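Local coordinates for protein 2-hydroxyethylphosphonate dioxygenase (Streptomyces viridochromogenes, PDB 4YAR) that uses a non-heme ferrous iron and dioxygen to split 2-hydroxyethylphosphonate into hydroxymethylphosphonate and formate during biosynthesis of the antibiotic phosphinothricin tripeptide, at residues 252-263 / 275-283; 334-345 / 396-406. The protein carries 1 engineered substitution. All coordinates share one frame; numbering follows the deposited sequence. Where two conformers were deposited one is given.

Interaction 1: residues 252-263 / 275-283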
loop_
_atom_site.group_PDB
_atom_site.type_symbol
_atom_site.label_atom_id
_atom_site.label_comp_id
_atom_site.label_asym_id
_atom_site.label_seq_id
_atom_site.Cartn_x
_atom_site.Cartn_y
_atom_site.Cartn_z
ATOM N N ALA A 252 -37.171 -13.659 -2.741
ATOM C CA ALA A 252 -36.317 -14.739 -2.369
ATOM C C ALA A 252 -35.852 -14.579 -0.944
ATOM O O ALA A 252 -35.598 -15.580 -0.278
ATOM C CB ALA A 252 -35.092 -14.819 -3.291
ATOM N N ALA A 253 -35.694 -13.354 -0.488
ATOM C CA ALA A 253 -35.125 -13.157 0.858
ATOM C C ALA A 253 -36.184 -13.054 1.955
ATOM O O ALA A 253 -35.850 -12.989 3.155
ATOM C CB ALA A 253 -34.283 -11.903 0.865
ATOM N N GLY A 254 -37.446 -13.045 1.549
ATOM C CA GLY A 254 -38.579 -12.794 2.469
ATOM C C GLY A 254 -38.729 -11.370 2.944
ATOM O O GLY A 254 -39.299 -11.171 4.006
ATOM N N VAL A 255 -38.307 -10.377 2.149
ATOM C CA VAL A 255 -38.250 -8.974 2.543
ATOM C C VAL A 255 -39.250 -8.182 1.806
ATOM O O VAL A 255 -39.316 -8.276 0.567
ATOM C CB VAL A 255 -36.830 -8.379 2.308
ATOM C CG1 VAL A 255 -36.792 -6.846 2.418
ATOM C CG2 VAL A 255 -35.838 -9.036 3.252
ATOM N N PRO A 256 -40.063 -7.381 2.539
ATOM C CA PRO A 256 -41.005 -6.549 1.839
ATOM C C PRO A 256 -40.361 -5.507 0.992
ATOM O O PRO A 256 -39.373 -4.888 1.383
ATOM C CB PRO A 256 -41.855 -5.886 2.973
ATOM C CG PRO A 256 -41.666 -6.767 4.145
ATOM C CD PRO A 256 -40.278 -7.328 4.005
ATOM N N PRO A 257 -40.917 -5.289 -0.207
ATOM C CA PRO A 257 -40.449 -4.289 -1.133
ATOM C C PRO A 257 -40.067 -2.947 -0.547
ATOM O O PRO A 257 -38.998 -2.438 -0.850
ATOM C CB PRO A 257 -41.627 -4.178 -2.102
ATOM C CG PRO A 257 -42.043 -5.607 -2.220
ATOM C CD PRO A 257 -42.016 -6.081 -0.797
ATOM N N ALA A 258 -40.931 -2.389 0.291
ATOM C CA ALA A 258 -40.689 -1.123 0.958
ATOM C C ALA A 258 -39.527 -1.117 1.968
ATOM O O ALA A 258 -38.931 -0.075 2.216
ATOM C CB ALA A 258 -41.981 -0.687 1.682
ATOM N N ASP A 259 -39.268 -2.250 2.586
ATOM C CA ASP A 259 -38.144 -2.373 3.510
ATOM C C ASP A 259 -36.805 -2.383 2.690
ATOM O O ASP A 259 -35.819 -1.791 3.126
ATOM C CB ASP A 259 -38.267 -3.636 4.392
ATOM C CG ASP A 259 -39.478 -3.610 5.412
ATOM O OD1 ASP A 259 -40.236 -2.633 5.509
ATOM O OD2 ASP A 259 -39.652 -4.606 6.128
ATOM N N LEU A 260 -36.768 -3.005 1.517
ATOM C CA LEU A 260 -35.550 -2.896 0.650
ATOM C C LEU A 260 -35.260 -1.480 0.234
ATOM O O LEU A 260 -34.159 -1.027 0.402
ATOM C CB LEU A 260 -35.642 -3.842 -0.547
ATOM C CG LEU A 260 -34.453 -3.857 -1.475
ATOM C CD1 LEU A 260 -33.167 -4.204 -0.729
ATOM C CD2 LEU A 260 -34.705 -4.855 -2.582
ATOM N N GLU A 261 -36.269 -0.737 -0.240
ATOM C CA GLU A 261 -36.084 0.677 -0.586
ATOM C C GLU A 261 -35.630 1.523 0.609
ATOM O O GLU A 261 -34.735 2.378 0.490
ATOM C CB GLU A 261 -37.364 1.269 -1.199
ATOM C CG GLU A 261 -37.827 0.564 -2.485
ATOM C CD GLU A 261 -36.785 0.591 -3.600
ATOM O OE1 GLU A 261 -36.332 1.698 -3.973
ATOM O OE2 GLU A 261 -36.416 -0.505 -4.102
ATOM N N ALA A 262 -36.198 1.256 1.767
ATOM C CA ALA A 262 -35.832 2.022 2.978
ATOM C C ALA A 262 -34.382 1.741 3.342
ATOM O O ALA A 262 -33.643 2.653 3.692
ATOM C CB ALA A 262 -36.729 1.643 4.127
ATOM N N ALA A 263 -33.989 0.467 3.213
ATOM C CA ALA A 263 -32.588 0.063 3.478
ATOM C C ALA A 263 -31.557 0.689 2.560
ATOM O O ALA A 263 -30.453 1.057 3.031
ATOM C CB ALA A 263 -32.476 -1.449 3.423
ATOM N N VAL A 275 -31.698 -5.724 6.696
ATOM C CA VAL A 275 -32.308 -6.019 5.390
ATOM C C VAL A 275 -31.189 -6.460 4.400
ATOM O O VAL A 275 -31.323 -7.451 3.711
ATOM C CB VAL A 275 -33.047 -4.804 4.800
ATOM C CG1 VAL A 275 -33.399 -4.978 3.340
ATOM C CG2 VAL A 275 -34.347 -4.512 5.570
ATOM N N LEU A 276 -30.115 -5.677 4.324
ATOM C CA LEU A 276 -29.049 -5.990 3.364
ATOM C C LEU A 276 -28.348 -7.305 3.671
ATOM O O LEU A 276 -27.988 -8.035 2.761
ATOM C CB LEU A 276 -28.084 -4.848 3.231
ATOM C CG LEU A 276 -28.763 -3.575 2.720
ATOM C CD1 LEU A 276 -27.765 -2.448 2.737
ATOM C CD2 LEU A 276 -29.354 -3.710 1.298
ATOM N N ARG A 277 -28.214 -7.603 4.952
ATOM C CA ARG A 277 -27.613 -8.834 5.375
ATOM C C ARG A 277 -28.492 -10.022 5.019
ATOM O O ARG A 277 -27.991 -11.035 4.583
ATOM C CB ARG A 277 -27.327 -8.856 6.852
ATOM C CG ARG A 277 -26.433 -10.038 7.221
ATOM C CD ARG A 277 -25.635 -9.716 8.470
ATOM N NE ARG A 277 -24.599 -10.701 8.718
ATOM C CZ ARG A 277 -24.117 -10.983 9.932
ATOM N NH1 ARG A 277 -24.567 -10.349 11.031
ATOM N NH2 ARG A 277 -23.189 -11.925 10.041
ATOM N N THR A 278 -29.791 -9.872 5.214
ATOM C CA THR A 278 -30.751 -10.915 4.918
ATOM C C THR A 278 -30.775 -11.171 3.385
ATOM O O THR A 278 -30.771 -12.328 2.933
ATOM C CB THR A 278 -32.127 -10.479 5.342
ATOM O OG1 THR A 278 -32.153 -10.347 6.768
ATOM C CG2 THR A 278 -33.098 -11.507 4.881
ATOM N N LEU A 279 -30.743 -10.081 2.612
ATOM C CA LEU A 279 -30.610 -10.225 1.165
ATOM C C LEU A 279 -29.311 -10.898 0.736
ATOM O O LEU A 279 -29.303 -11.808 -0.121
ATOM C CB LEU A 279 -30.672 -8.863 0.481
ATOM C CG LEU A 279 -31.823 -8.650 -0.473
ATOM C CD1 LEU A 279 -33.079 -8.323 0.312
ATOM C CD2 LEU A 279 -31.481 -7.485 -1.373
ATOM N N GLY A 280 -28.197 -10.489 1.355
ATOM C CA GLY A 280 -26.913 -11.123 1.012
ATOM C C GLY A 280 -26.863 -12.593 1.309
ATOM O O GLY A 280 -26.260 -13.374 0.549
ATOM N N ARG A 281 -27.398 -12.979 2.441
ATOM C CA ARG A 281 -27.447 -14.425 2.823
ATOM C C ARG A 281 -28.230 -15.189 1.782
ATOM O O ARG A 281 -27.828 -16.276 1.354
ATOM C CB ARG A 281 -28.193 -14.673 4.177
ATOM C CG ARG A 281 -27.412 -14.315 5.424
ATOM C CD ARG A 281 -27.989 -14.994 6.683
ATOM N NE ARG A 281 -27.497 -14.338 7.899
ATOM C CZ ARG A 281 -28.071 -13.306 8.527
ATOM N NH1 ARG A 281 -29.212 -12.766 8.098
ATOM N NH2 ARG A 281 -27.490 -12.813 9.619
ATOM N N ALA A 282 -29.364 -14.618 1.366
ATOM C CA ALA A 282 -30.279 -15.329 0.475
ATOM C C ALA A 282 -29.751 -15.465 -0.925
ATOM O O ALA A 282 -29.987 -16.489 -1.553
ATOM C CB ALA A 282 -31.619 -14.638 0.433
ATOM N N LEU A 283 -29.096 -14.424 -1.426
ATOM C CA LEU A 283 -28.585 -14.342 -2.824
ATOM C C LEU A 283 -27.119 -14.652 -3.044
ATOM O O LEU A 283 -26.642 -14.812 -4.200
ATOM C CB LEU A 283 -28.873 -12.945 -3.365
ATOM C CG LEU A 283 -30.347 -12.528 -3.539
ATOM C CD1 LEU A 283 -30.435 -11.882 -4.923
ATOM C CD2 LEU A 283 -31.353 -13.655 -3.522
#

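Interaction 2: residues 334-345 / 396-406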
loop_
_atom_site.group_PDB
_atom_site.type_symbol
_atom_site.label_atom_id
_atom_site.label_comp_id
_atom_site.label_asym_id
_atom_site.label_seq_id
_atom_site.Cartn_x
_atom_site.Cartn_y
_atom_site.Cartn_z
ATOM N N LEU A 334 -2.220 2.712 3.823
ATOM C CA LEU A 334 -1.170 3.759 3.899
ATOM C C LEU A 334 -1.075 4.360 5.308
ATOM O O LEU A 334 -2.042 4.925 5.837
ATOM C CB LEU A 334 -1.490 4.819 2.848
ATOM C CG LEU A 334 -0.582 6.046 2.706
ATOM C CD1 LEU A 334 0.843 5.577 2.457
ATOM C CD2 LEU A 334 -1.051 6.944 1.549
ATOM N N VAL A 335 0.066 4.205 5.981
ATOM C CA VAL A 335 0.103 4.618 7.361
ATOM C C VAL A 335 1.429 5.342 7.542
ATOM O O VAL A 335 2.461 4.986 6.878
ATOM C CB VAL A 335 0.033 3.399 8.343
ATOM C CG1 VAL A 335 0.272 3.831 9.739
ATOM C CG2 VAL A 335 -1.328 2.675 8.286
ATOM N N GLY A 336 1.433 6.292 8.459
ATOM C CA GLY A 336 2.703 7.011 8.850
ATOM C C GLY A 336 2.708 7.405 10.272
ATOM O O GLY A 336 1.717 7.965 10.740
ATOM N N SER A 337 3.838 7.156 10.969
ATOM C CA SER A 337 3.985 7.530 12.402
ATOM C C SER A 337 5.399 8.076 12.663
ATOM O O SER A 337 6.344 7.667 11.999
ATOM C CB SER A 337 3.754 6.283 13.304
ATOM O OG SER A 337 2.476 5.693 13.058
ATOM N N PHE A 338 5.510 9.015 13.589
ATOM C CA PHE A 338 6.812 9.415 14.174
ATOM C C PHE A 338 7.012 8.556 15.420
ATOM O O PHE A 338 6.080 8.443 16.229
ATOM C CB PHE A 338 6.848 10.867 14.579
ATOM C CG PHE A 338 6.473 11.870 13.527
ATOM C CD1 PHE A 338 7.437 12.405 12.657
ATOM C CD2 PHE A 338 5.193 12.377 13.460
ATOM C CE1 PHE A 338 7.069 13.361 11.706
ATOM C CE2 PHE A 338 4.852 13.433 12.568
ATOM C CZ PHE A 338 5.801 13.856 11.646
ATOM N N LEU A 339 8.169 7.946 15.553
ATOM C CA LEU A 339 8.523 7.131 16.741
ATOM C C LEU A 339 9.788 7.635 17.471
ATOM O O LEU A 339 10.859 7.721 16.908
ATOM C CB LEU A 339 8.743 5.697 16.406
ATOM C CG LEU A 339 7.626 4.866 15.818
ATOM C CD1 LEU A 339 8.086 3.450 15.671
ATOM C CD2 LEU A 339 6.394 4.895 16.753
ATOM N N ARG A 340 9.616 7.926 18.743
ATOM C CA ARG A 340 10.744 8.200 19.646
ATOM C C ARG A 340 11.194 6.918 20.386
ATOM O O ARG A 340 10.369 6.250 20.979
ATOM C CB ARG A 340 10.267 9.273 20.617
ATOM C CG ARG A 340 11.327 10.164 21.177
ATOM C CD ARG A 340 10.742 10.987 22.296
ATOM N NE ARG A 340 11.282 12.333 22.287
ATOM C CZ ARG A 340 11.151 13.214 23.286
ATOM N NH1 ARG A 340 10.479 12.890 24.396
ATOM N NH2 ARG A 340 11.692 14.430 23.171
ATOM N N VAL A 341 12.496 6.582 20.307
ATOM C CA VAL A 341 13.066 5.410 20.922
ATOM C C VAL A 341 13.943 5.919 22.095
ATOM O O VAL A 341 14.670 6.880 21.931
ATOM C CB VAL A 341 13.964 4.638 19.881
ATOM C CG1 VAL A 341 14.489 3.355 20.469
ATOM C CG2 VAL A 341 13.173 4.372 18.605
ATOM N N ASP A 342 13.886 5.248 23.216
ATOM C CA ASP A 342 14.665 5.686 24.392
ATOM C C ASP A 342 15.021 4.568 25.363
ATOM O O ASP A 342 14.547 4.597 26.484
ATOM C CB ASP A 342 13.860 6.782 25.150
ATOM C CG ASP A 342 12.547 6.242 25.840
ATOM O OD1 ASP A 342 12.013 5.155 25.496
ATOM O OD2 ASP A 342 12.037 6.946 26.752
ATOM N N ALA A 343 15.851 3.607 24.949
ATOM C CA ALA A 343 16.376 2.553 25.854
ATOM C C ALA A 343 17.407 1.585 25.177
ATOM O O ALA A 343 17.358 1.370 23.961
ATOM C CB ALA A 343 15.220 1.764 26.492
ATOM N N ASP A 344 18.297 0.989 25.988
ATOM C CA ASP A 344 19.415 0.130 25.508
ATOM C C ASP A 344 19.048 -1.349 25.215
ATOM O O ASP A 344 19.717 -2.016 24.435
ATOM C CB ASP A 344 20.562 0.166 26.532
ATOM C CG ASP A 344 21.951 -0.119 25.914
ATOM O OD1 ASP A 344 22.061 -0.791 24.848
ATOM O OD2 ASP A 344 22.956 0.332 26.528
ATOM N N GLY A 345 18.016 -1.871 25.861
ATOM C CA GLY A 345 17.504 -3.201 25.528
ATOM C C GLY A 345 16.004 -3.246 25.753
ATOM O O GLY A 345 15.355 -2.197 25.865
ATOM N N TRP A 396 13.406 -1.779 17.982
ATOM C CA TRP A 396 14.471 -0.734 17.955
ATOM C C TRP A 396 15.016 -0.524 19.393
ATOM O O TRP A 396 14.214 -0.466 20.346
ATOM C CB TRP A 396 13.950 0.568 17.435
ATOM C CG TRP A 396 13.577 0.604 16.007
ATOM C CD1 TRP A 396 12.343 0.377 15.509
ATOM C CD2 TRP A 396 14.419 0.929 14.881
ATOM N NE1 TRP A 396 12.363 0.501 14.124
ATOM C CE2 TRP A 396 13.620 0.837 13.717
ATOM C CE3 TRP A 396 15.768 1.256 14.725
ATOM C CZ2 TRP A 396 14.134 1.072 12.450
ATOM C CZ3 TRP A 396 16.270 1.466 13.480
ATOM C CH2 TRP A 396 15.450 1.422 12.346
ATOM N N HIS A 397 16.341 -0.374 19.506
ATOM C CA HIS A 397 17.033 0.035 20.771
ATOM C C HIS A 397 17.863 1.303 20.466
ATOM O O HIS A 397 18.211 1.567 19.312
ATOM C CB HIS A 397 18.059 -1.017 21.365
ATOM C CG HIS A 397 17.521 -2.410 21.563
ATOM N ND1 HIS A 397 16.288 -2.684 22.139
ATOM C CD2 HIS A 397 18.077 -3.615 21.299
ATOM C CE1 HIS A 397 16.089 -4.000 22.172
ATOM N NE2 HIS A 397 17.163 -4.579 21.673
ATOM N N GLY A 398 18.230 2.042 21.526
ATOM C CA GLY A 398 18.978 3.308 21.369
ATOM C C GLY A 398 18.165 4.510 21.782
ATOM O O GLY A 398 17.145 4.381 22.446
ATOM N N THR A 399 18.692 5.709 21.497
ATOM C CA THR A 399 18.074 6.932 21.848
ATOM C C THR A 399 18.082 7.780 20.588
ATOM O O THR A 399 19.111 8.181 20.089
ATOM C CB THR A 399 18.876 7.625 22.981
ATOM O OG1 THR A 399 18.742 6.802 24.145
ATOM C CG2 THR A 399 18.315 9.015 23.299
ATOM N N GLY A 400 16.894 8.012 20.076
ATOM C CA GLY A 400 16.774 8.565 18.762
ATOM C C GLY A 400 15.343 8.524 18.297
ATOM O O GLY A 400 14.383 8.411 19.100
ATOM N N THR A 401 15.205 8.798 17.018
ATOM C CA THR A 401 13.911 9.001 16.378
ATOM C C THR A 401 13.944 8.317 15.045
ATOM O O THR A 401 14.927 8.376 14.277
ATOM C CB THR A 401 13.596 10.505 16.136
ATOM O OG1 THR A 401 13.712 11.198 17.352
ATOM C CG2 THR A 401 12.118 10.708 15.633
ATOM N N VAL A 402 12.816 7.703 14.737
ATOM C CA VAL A 402 12.680 7.078 13.471
ATOM C C VAL A 402 11.297 7.370 12.911
ATOM O O VAL A 402 10.315 7.401 13.677
ATOM C CB VAL A 402 12.992 5.567 13.594
ATOM C CG1 VAL A 402 11.933 4.838 14.412
ATOM C CG2 VAL A 402 13.073 4.908 12.234
ATOM N N LEU A 403 11.205 7.513 11.595
ATOM C CA LEU A 403 9.862 7.625 10.956
ATOM C C LEU A 403 9.462 6.234 10.465
ATOM O O LEU A 403 10.310 5.502 9.955
ATOM C CB LEU A 403 9.935 8.600 9.783
ATOM C CG LEU A 403 10.385 10.051 10.010
ATOM C CD1 LEU A 403 10.067 10.968 8.851
ATOM C CD2 LEU A 403 9.808 10.578 11.277
ATOM N N LYS A 404 8.201 5.858 10.737
ATOM C CA LYS A 404 7.670 4.568 10.398
ATOM C C LYS A 404 6.567 4.750 9.367
ATOM O O LYS A 404 5.491 5.335 9.654
ATOM C CB LYS A 404 7.115 3.861 11.607
ATOM C CG LYS A 404 6.349 2.599 11.276
ATOM C CD LYS A 404 6.066 1.891 12.581
ATOM C CE LYS A 404 5.343 0.577 12.363
ATOM N NZ LYS A 404 6.002 -0.404 13.198
ATOM N N PHE A 405 6.775 4.198 8.207
ATOM C CA PHE A 405 5.759 4.237 7.128
ATOM C C PHE A 405 5.265 2.828 6.910
ATOM O O PHE A 405 5.998 1.832 7.070
ATOM C CB PHE A 405 6.314 4.839 5.821
ATOM C CG PHE A 405 6.809 6.246 5.929
ATOM C CD1 PHE A 405 5.916 7.325 5.815
ATOM C CD2 PHE A 405 8.124 6.515 6.213
ATOM C CE1 PHE A 405 6.369 8.647 5.873
ATOM C CE2 PHE A 405 8.585 7.826 6.260
ATOM C CZ PHE A 405 7.702 8.889 6.123
ATOM N N GLY A 406 4.040 2.704 6.394
ATOM C CA GLY A 406 3.509 1.448 6.099
ATOM C C GLY A 406 2.681 1.432 4.840
ATOM O O GLY A 406 1.964 2.333 4.522
#

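Interaction 1: residues 252-263 / 275-283
Val255, Leu260 and Ala263 close against Val275 and Leu279 in the core of a cro/C1-type helical domain, whose helices 246-253 and 257-265 probably form a DNA-binding helix-turn-helix. The packing is mainly apolar, and no hydrogen bond joins 252-263 to 275-283. Helices 257-263 and 275-283 run at 112° to each other with their axes 10.2 Å apart.

Among the apolar side-chain contacts, Val275 buries the most area of the residues in its segment. Its CG1, held anti to the backbone N (chi1 167°), reaches Ala263 CB at 3.6 Å and also meets Val255 CG1 and Leu260 CD1. The small methyl of Ala263 suits this close approach, while branched valine spreads its two methyls over several neighbours. Leu260 crosses Leu279 at about a right angle, with CD1 of Leu260 3.7 Å from CD2 of Leu279; Leu235 of helix 231-241 touches both leucines. Ala253 CB meets Ala282 CB and Leu279 CD1, both at 3.8 Å.

Backbone contacts complete the fit. Gly254, with positive phi, ends helix 246-253 in a Schellman motif, a conformation glycine adopts easily. Short side chains let the backbones draw together: Ala253 and Ala282 have their CA atoms 5.3 Å apart.

Thr278 combines a polar and an apolar role. Its OG1 bonds back to Thr274 O in its own helix, whereas its CG2 touches Val255 CG2 at 4.0 Å and lies 3.6 Å from Ala253 O.

Interaction 2: residues 334-345 / 396-406
Gly345 lays its CA over one face of the His397 imidazole, a CH-pi contact 3.8 Å from the ring centroid; glycine brings backbone close to the ring, although this loop is poorly ordered. His397 ND1 is buried here without a polar partner. The Trp396 ring carries Val402 CG2 on one face, while its CB meets Val341 CG2 at 4.1 Å; Tyr358 packs edge-to-face with the indole. The Phe405 ring stacks with that of Tyr197. Phe338 and Leu403 lie side by side, CD1 to CD2 at 3.3 Å, an unusually close, oblique approach to the ring.

Ten backbone hydrogen bonds join the strands as five antiparallel hydrogen-bonded pairs, from Val335 with Gly406 to Ala343 with Gly398. Lys404 N to Ser337 O is nearly straight (175° at the hydrogen).

Side chains alternate between the faces. Large and apolar, Phe338 and Phe405 on Val136 and Leu403 on Leu138 fill the buried seam with strand 133-140. On the reverse side Leu339 CD1 rests 4.0 Å from Lys404 CD; the lysine, extended to CE and bent at its last torsion, brings NZ to a salt bridge with Asp352 and a hydrogen bond with Tyr358. Gly398, whose positive phi suits glycine, turns the corner with its O 3.5 Å from Val341 CG1.

The strands form one wall of a jelly-roll (cupin) barrel, consistent with a bicupin: Val402 faces the small sheet of 365-371, and the opposite face packs on the sheet holding 133-140.

How the interactions relate
Interaction 1 and interaction 2 belong to separate parts of the chain: their centres are 49 Å apart, their nearest atoms about 26 Å, and interaction 1 is complete in sequence before interaction 2 begins. Residues 252-263 and 275-283 build an all-helical cro/C1-type unit far from the metal and substrate sites, whereas 334-345 and 396-406 pair within a large sheet. That sheet comes closer to the substrate-binding residues: the side chain of Leu334 is about 8 Å from that of engineered His176, and that of Phe405 about 8 Å from that of Ser196. The side chain of Leu334 is also about 11 Å from a bound cadmium ion. Interaction 2 thus lies near the substrate-binding residues, though none of its residues is a known metal or substrate ligand.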